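Local coordinates for 3-oxoacyl-(acyl-carrier protein) synthase II (Thermus thermophilus, PDB 1J3N) that probably catalyses the decarboxylative condensation of malonyl-acyl-carrier protein with an acyl primer, the chain-lengthening step of fatty acid synthesis, as a homodimeric condensing enzyme, at residues 32-37 against 51-56; 108-113 against 191-196. All coordinates share one frame; numbering follows the deposited sequence.

Contact 1 of 2, residues 32-37 against 51-56; sequences GVRPIT and EVDVDP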
loop_
_atom_site.group_PDB
_atom_site.type_symbol
_atom_site.label_atom_id
_atom_site.label_comp_id
_atom_site.label_asym_id
_atom_site.label_seq_id
_atom_site.Cartn_x
_atom_site.Cartn_y
_atom_site.Cartn_z
ATOM N N GLY A 32 26.216 5.566 -9.786
ATOM C CA GLY A 32 26.128 4.262 -9.152
ATOM C C GLY A 32 25.726 3.185 -10.141
ATOM O O GLY A 32 25.425 2.056 -9.752
ATOM N N VAL A 33 25.732 3.533 -11.426
ATOM C CA VAL A 33 25.365 2.610 -12.496
ATOM C C VAL A 33 26.596 1.853 -13.005
ATOM O O VAL A 33 27.654 2.439 -13.206
ATOM C CB VAL A 33 24.712 3.379 -13.664
ATOM C CG1 VAL A 33 24.184 2.408 -14.703
ATOM C CG2 VAL A 33 23.592 4.255 -13.135
ATOM N N ARG A 34 26.453 0.550 -13.223
ATOM C CA ARG A 34 27.580 -0.255 -13.678
ATOM C C ARG A 34 27.097 -1.551 -14.306
ATOM O O ARG A 34 25.908 -1.853 -14.272
ATOM C CB ARG A 34 28.477 -0.587 -12.480
ATOM C CG ARG A 34 27.805 -1.500 -11.445
ATOM C CD ARG A 34 28.624 -1.603 -10.160
ATOM N NE ARG A 34 28.057 -2.564 -9.212
ATOM C CZ ARG A 34 28.477 -2.714 -7.957
ATOM N NH1 ARG A 34 29.470 -1.966 -7.491
ATOM N NH2 ARG A 34 27.909 -3.614 -7.164
ATOM N N PRO A 35 28.014 -2.326 -14.911
ATOM C CA PRO A 35 27.587 -3.590 -15.513
ATOM C C PRO A 35 27.003 -4.431 -14.370
ATOM O O PRO A 35 27.526 -4.411 -13.255
ATOM C CB PRO A 35 28.895 -4.163 -16.061
ATOM C CG PRO A 35 29.671 -2.935 -16.413
ATOM C CD PRO A 35 29.433 -2.056 -15.214
ATOM N N ILE A 36 25.920 -5.152 -14.637
ATOM C CA ILE A 36 25.274 -5.953 -13.602
ATOM C C ILE A 36 26.156 -7.075 -13.073
ATOM O O ILE A 36 26.707 -7.862 -13.837
ATOM C CB ILE A 36 23.934 -6.540 -14.123
ATOM C CG1 ILE A 36 22.968 -5.394 -14.456
ATOM C CG2 ILE A 36 23.299 -7.458 -13.076
ATOM C CD1 ILE A 36 21.767 -5.828 -15.301
ATOM N N THR A 37 26.285 -7.137 -11.753
ATOM C CA THR A 37 27.082 -8.172 -11.110
ATOM C C THR A 37 26.204 -9.061 -10.232
ATOM O O THR A 37 26.597 -10.176 -9.896
ATOM C CB THR A 37 28.184 -7.570 -10.224
ATOM O OG1 THR A 37 27.583 -6.866 -9.132
ATOM C CG2 THR A 37 29.059 -6.610 -11.026
ATOM N N GLU A 51 23.592 -0.830 -8.624
ATOM C CA GLU A 51 23.636 -1.785 -7.531
ATOM C C GLU A 51 24.179 -1.216 -6.228
ATOM O O GLU A 51 25.024 -0.312 -6.211
ATOM C CB GLU A 51 24.459 -3.015 -7.938
ATOM C CG GLU A 51 23.976 -3.693 -9.216
ATOM C CD GLU A 51 24.840 -4.883 -9.606
ATOM O OE1 GLU A 51 26.054 -4.850 -9.310
ATOM O OE2 GLU A 51 24.314 -5.840 -10.218
ATOM N N VAL A 52 23.661 -1.755 -5.128
ATOM C CA VAL A 52 24.080 -1.355 -3.801
ATOM C C VAL A 52 25.100 -2.372 -3.305
ATOM O O VAL A 52 24.982 -3.562 -3.580
ATOM C CB VAL A 52 22.884 -1.341 -2.811
ATOM C CG1 VAL A 52 23.394 -1.346 -1.387
ATOM C CG2 VAL A 52 22.005 -0.110 -3.055
ATOM N N ASP A 53 26.101 -1.889 -2.579
ATOM C CA ASP A 53 27.128 -2.750 -2.009
ATOM C C ASP A 53 27.050 -2.596 -0.500
ATOM O O ASP A 53 27.464 -1.577 0.044
ATOM C CB ASP A 53 28.525 -2.340 -2.493
ATOM C CG ASP A 53 28.764 -2.685 -3.948
ATOM O OD1 ASP A 53 28.395 -3.806 -4.357
ATOM O OD2 ASP A 53 29.331 -1.842 -4.675
ATOM N N VAL A 54 26.503 -3.598 0.176
ATOM C CA VAL A 54 26.378 -3.539 1.621
ATOM C C VAL A 54 26.407 -4.942 2.213
ATOM O O VAL A 54 25.929 -5.900 1.597
ATOM C CB VAL A 54 25.056 -2.843 2.042
ATOM C CG1 VAL A 54 23.866 -3.722 1.703
ATOM C CG2 VAL A 54 25.079 -2.528 3.528
ATOM N N ASP A 55 26.978 -5.053 3.407
ATOM C CA ASP A 55 27.063 -6.331 4.109
ATOM C C ASP A 55 25.921 -6.403 5.119
ATOM O O ASP A 55 26.024 -5.879 6.227
ATOM C CB ASP A 55 28.414 -6.444 4.820
ATOM C CG ASP A 55 28.576 -7.748 5.577
ATOM O OD1 ASP A 55 27.804 -8.700 5.318
ATOM O OD2 ASP A 55 29.493 -7.822 6.426
ATOM N N PRO A 56 24.809 -7.051 4.742
ATOM C CA PRO A 56 23.655 -7.173 5.638
ATOM C C PRO A 56 24.067 -7.782 6.973
ATOM O O PRO A 56 23.575 -7.383 8.025
ATOM C CB PRO A 56 22.708 -8.082 4.857
ATOM C CG PRO A 56 23.059 -7.790 3.430
ATOM C CD PRO A 56 24.560 -7.761 3.478
HETATM O O HOH W 1 26.735 0.123 -8.457
#

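Contact 2 of 2, residues 108-113 against 191-196; sequences GMETWE and AITPMA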
loop_
_atom_site.group_PDB
_atom_site.type_symbol
_atom_site.label_atom_id
_atom_site.label_comp_id
_atom_site.label_asym_id
_atom_site.label_seq_id
_atom_site.Cartn_x
_atom_site.Cartn_y
_atom_site.Cartn_z
ATOM N N GLY A 108 9.076 -8.838 -2.568
ATOM C CA GLY A 108 10.081 -9.886 -2.682
ATOM C C GLY A 108 10.326 -10.492 -4.051
ATOM O O GLY A 108 10.031 -11.665 -4.281
ATOM N N MET A 109 10.899 -9.702 -4.948
ATOM C CA MET A 109 11.194 -10.144 -6.307
ATOM C C MET A 109 12.078 -11.406 -6.370
ATOM O O MET A 109 11.783 -12.330 -7.125
ATOM C CB MET A 109 11.861 -8.998 -7.074
ATOM C CG MET A 109 11.899 -9.173 -8.588
ATOM S SD MET A 109 10.257 -9.276 -9.342
ATOM C CE MET A 109 10.459 -10.776 -10.299
ATOM N N GLU A 110 13.159 -11.450 -5.593
ATOM C CA GLU A 110 14.030 -12.625 -5.611
ATOM C C GLU A 110 13.288 -13.856 -5.103
ATOM O O GLU A 110 13.433 -14.953 -5.649
ATOM C CB GLU A 110 15.283 -12.407 -4.754
ATOM C CG GLU A 110 16.218 -11.304 -5.229
ATOM C CD GLU A 110 17.574 -11.344 -4.527
ATOM O OE1 GLU A 110 17.645 -11.742 -3.340
ATOM O OE2 GLU A 110 18.572 -10.969 -5.163
ATOM N N THR A 111 12.487 -13.666 -4.058
ATOM C CA THR A 111 11.716 -14.755 -3.473
ATOM C C THR A 111 10.709 -15.291 -4.482
ATOM O O THR A 111 10.479 -16.500 -4.571
ATOM C CB THR A 111 10.976 -14.287 -2.192
ATOM O OG1 THR A 111 11.938 -13.958 -1.183
ATOM C CG2 THR A 111 10.054 -15.387 -1.667
ATOM N N TRP A 112 10.113 -14.388 -5.252
ATOM C CA TRP A 112 9.145 -14.792 -6.260
ATOM C C TRP A 112 9.791 -15.722 -7.286
ATOM O O TRP A 112 9.191 -16.716 -7.694
ATOM C CB TRP A 112 8.561 -13.566 -6.972
ATOM C CG TRP A 112 7.272 -13.054 -6.375
ATOM C CD1 TRP A 112 7.082 -11.878 -5.699
ATOM C CD2 TRP A 112 5.981 -13.673 -6.471
ATOM N NE1 TRP A 112 5.750 -11.726 -5.375
ATOM C CE2 TRP A 112 5.054 -12.814 -5.836
ATOM C CE3 TRP A 112 5.521 -14.871 -7.030
ATOM C CZ2 TRP A 112 3.685 -13.114 -5.752
ATOM C CZ3 TRP A 112 4.157 -15.173 -6.946
ATOM C CH2 TRP A 112 3.258 -14.294 -6.311
ATOM N N GLU A 113 11.014 -15.403 -7.705
ATOM C CA GLU A 113 11.709 -16.235 -8.690
ATOM C C GLU A 113 12.131 -17.571 -8.098
ATOM O O GLU A 113 11.988 -18.611 -8.738
ATOM C CB GLU A 113 12.946 -15.514 -9.232
ATOM C CG GLU A 113 12.631 -14.238 -10.005
ATOM C CD GLU A 113 13.841 -13.686 -10.736
ATOM O OE1 GLU A 113 13.726 -12.604 -11.351
ATOM O OE2 GLU A 113 14.907 -14.336 -10.698
ATOM N N ALA A 191 14.628 -5.110 -6.877
ATOM C CA ALA A 191 14.191 -5.767 -8.098
ATOM C C ALA A 191 15.248 -5.960 -9.191
ATOM O O ALA A 191 14.909 -6.120 -10.372
ATOM C CB ALA A 191 12.988 -5.029 -8.665
ATOM N N ILE A 192 16.520 -5.936 -8.819
ATOM C CA ILE A 192 17.563 -6.165 -9.806
ATOM C C ILE A 192 17.650 -7.680 -9.938
ATOM O O ILE A 192 18.482 -8.337 -9.301
ATOM C CB ILE A 192 18.920 -5.573 -9.359
ATOM C CG1 ILE A 192 18.804 -4.044 -9.272
ATOM C CG2 ILE A 192 20.017 -5.962 -10.353
ATOM C CD1 ILE A 192 20.118 -3.317 -8.956
ATOM N N THR A 193 16.736 -8.227 -10.735
ATOM C CA THR A 193 16.665 -9.660 -10.973
ATOM C C THR A 193 16.416 -9.919 -12.460
ATOM O O THR A 193 16.002 -9.022 -13.206
ATOM C CB THR A 193 15.543 -10.321 -10.117
ATOM O OG1 THR A 193 14.254 -9.956 -10.626
ATOM C CG2 THR A 193 15.648 -9.872 -8.676
ATOM N N PRO A 194 16.683 -11.147 -12.916
ATOM C CA PRO A 194 16.486 -11.499 -14.329
ATOM C C PRO A 194 15.083 -11.191 -14.836
ATOM O O PRO A 194 14.906 -10.582 -15.898
ATOM C CB PRO A 194 16.778 -12.999 -14.360
ATOM C CG PRO A 194 17.741 -13.195 -13.222
ATOM C CD PRO A 194 17.211 -12.288 -12.146
ATOM N N MET A 195 14.086 -11.609 -14.061
ATOM C CA MET A 195 12.691 -11.418 -14.440
ATOM C C MET A 195 12.183 -9.985 -14.437
ATOM O O MET A 195 11.344 -9.632 -15.257
ATOM C CB MET A 195 11.788 -12.281 -13.554
ATOM C CG MET A 195 10.301 -12.108 -13.825
ATOM S SD MET A 195 9.336 -13.391 -13.008
ATOM C CE MET A 195 7.945 -13.495 -14.107
ATOM N N ALA A 196 12.673 -9.163 -13.518
ATOM C CA ALA A 196 12.228 -7.771 -13.434
ATOM C C ALA A 196 12.883 -6.896 -14.497
ATOM O O ALA A 196 12.216 -6.096 -15.150
ATOM C CB ALA A 196 12.521 -7.213 -12.057
HETATM O O HOH W 2 18.931 -8.592 -6.578
#

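Contact 1 of 2, residues 32-37 against 51-56
Arg34 turns two adjoining edges of its guanidinium group to two carboxylates, those of Glu51 and Asp53, and the three form a salt-bridge network at the end of the two-stranded antiparallel hairpin 33-35/48-50, part of the condensing-enzyme (thiolase-type) fold. Arg34 grips Glu51 side-on with NE and NH2, which share one oxygen, NE lying 3.0 Å and NH2 3.1 Å from Glu51 OE1. That oxygen sits in the guanidinium plane, yet the carboxylate plane of Glu51 stands 84° from it. Asp53 is held end-on instead: NH1 of Arg34 meets Asp53 OD2 at 2.8 Å, while NH2 reaches OD1 of the same carboxylate by a straighter bond. Arginine suits this place because the five N-H groups around the edge of its guanidinium can serve two acids, and its chain, extended from CG to NE, carries them across. A leucine in its place would probably leave the carboxylates of Glu51 and Asp53 without their shared positive charge and set Asp53 free to turn.

Glu51 is buried, and the turn after the strand helps to pay for its charge. Thr37 OG1 donates to Glu51 OE1 at 2.5 Å on the syn side, while Arg34 NE and NH2 use the anti side, which makes three donors on this oxygen; Thr37 N gives its main bond to OE2, which also accepts from Arg38 N. With chi1 at 65°, Thr37 OG1 lies between its own backbone N and carbonyl carbon, and the hydroxyl and amide can grasp the carboxylate together. Further out, Arg34 pairs through its backbone with Ala49, which fixes the root of the arginine. Over one face of the Arg34 guanidinium, offset toward its rim, a water donates to Gly32 O and, at 2.9 Å, to Glu51 O.

Contact 2 of 2, residues 108-113 against 191-196
Glu113 reaches from helix 109-122 to the start of helix 194-202, where Thr193 is the N-cap, its OG1 accepting a weak capping bond from Ala196 N, and one carboxylate oxygen takes two bonds there. Met195 N donates to Glu113 OE1 at 2.9 Å, and Thr193 OG1 donates to the same atom at 2.8 Å, the two approaching from opposite faces of the carboxylate plane. Glutamate fits because its chain, extended beyond CG, can reach a first-turn amide that has no preceding helical carbonyl to bond, and the helix N-terminus would probably favour the negative charge. Pro194 has no N-H to give, which costs nothing at the first helical position; its CD lies 3.4 Å from Glu113 OE2.

These bonds belong to the tight, buried part, as does Met109. It turns its CG anti to the backbone N (chi1 -165°) and then bends, packing CG on Thr193 OG1 and 4.0 Å from Ala196 CB, and CE 3.8 Å from Met195 CG; the small Ala196 lets this flexible side chain come close. The second subunit closes in here, with its Trp112 packing on Met109 and its Ile127 on Met195. Looser is the partly exposed Glu110 side, where CG makes a single contact with Thr193 CG2 and the carboxylate, salt-bridged to Arg70, meets the other segment through a water. That water donates to Glu110 OE2 and to Ile192 O, 2.8 Å from each.

How the contacts relate
Contact 1 lies partly at the surface and ties a short hairpin strand to the loop that follows its partner, within one subunit; contact 2 is buried, joins the starts of two helices and lies against the second subunit. Both set a glutamate oxygen among several donors, but the partners differ. In 32-37/51-56 an arginine adds positive charge to a threonine's amide and hydroxyl; in 108-113/191-196 the two bonds come from a neutral amide and hydroxyl at a helix start, amid methionine and alanine packing. Their centres are about 15 Å apart, and they touch directly where Glu51 CG packs on Ile192 CD1, 3.9 Å away.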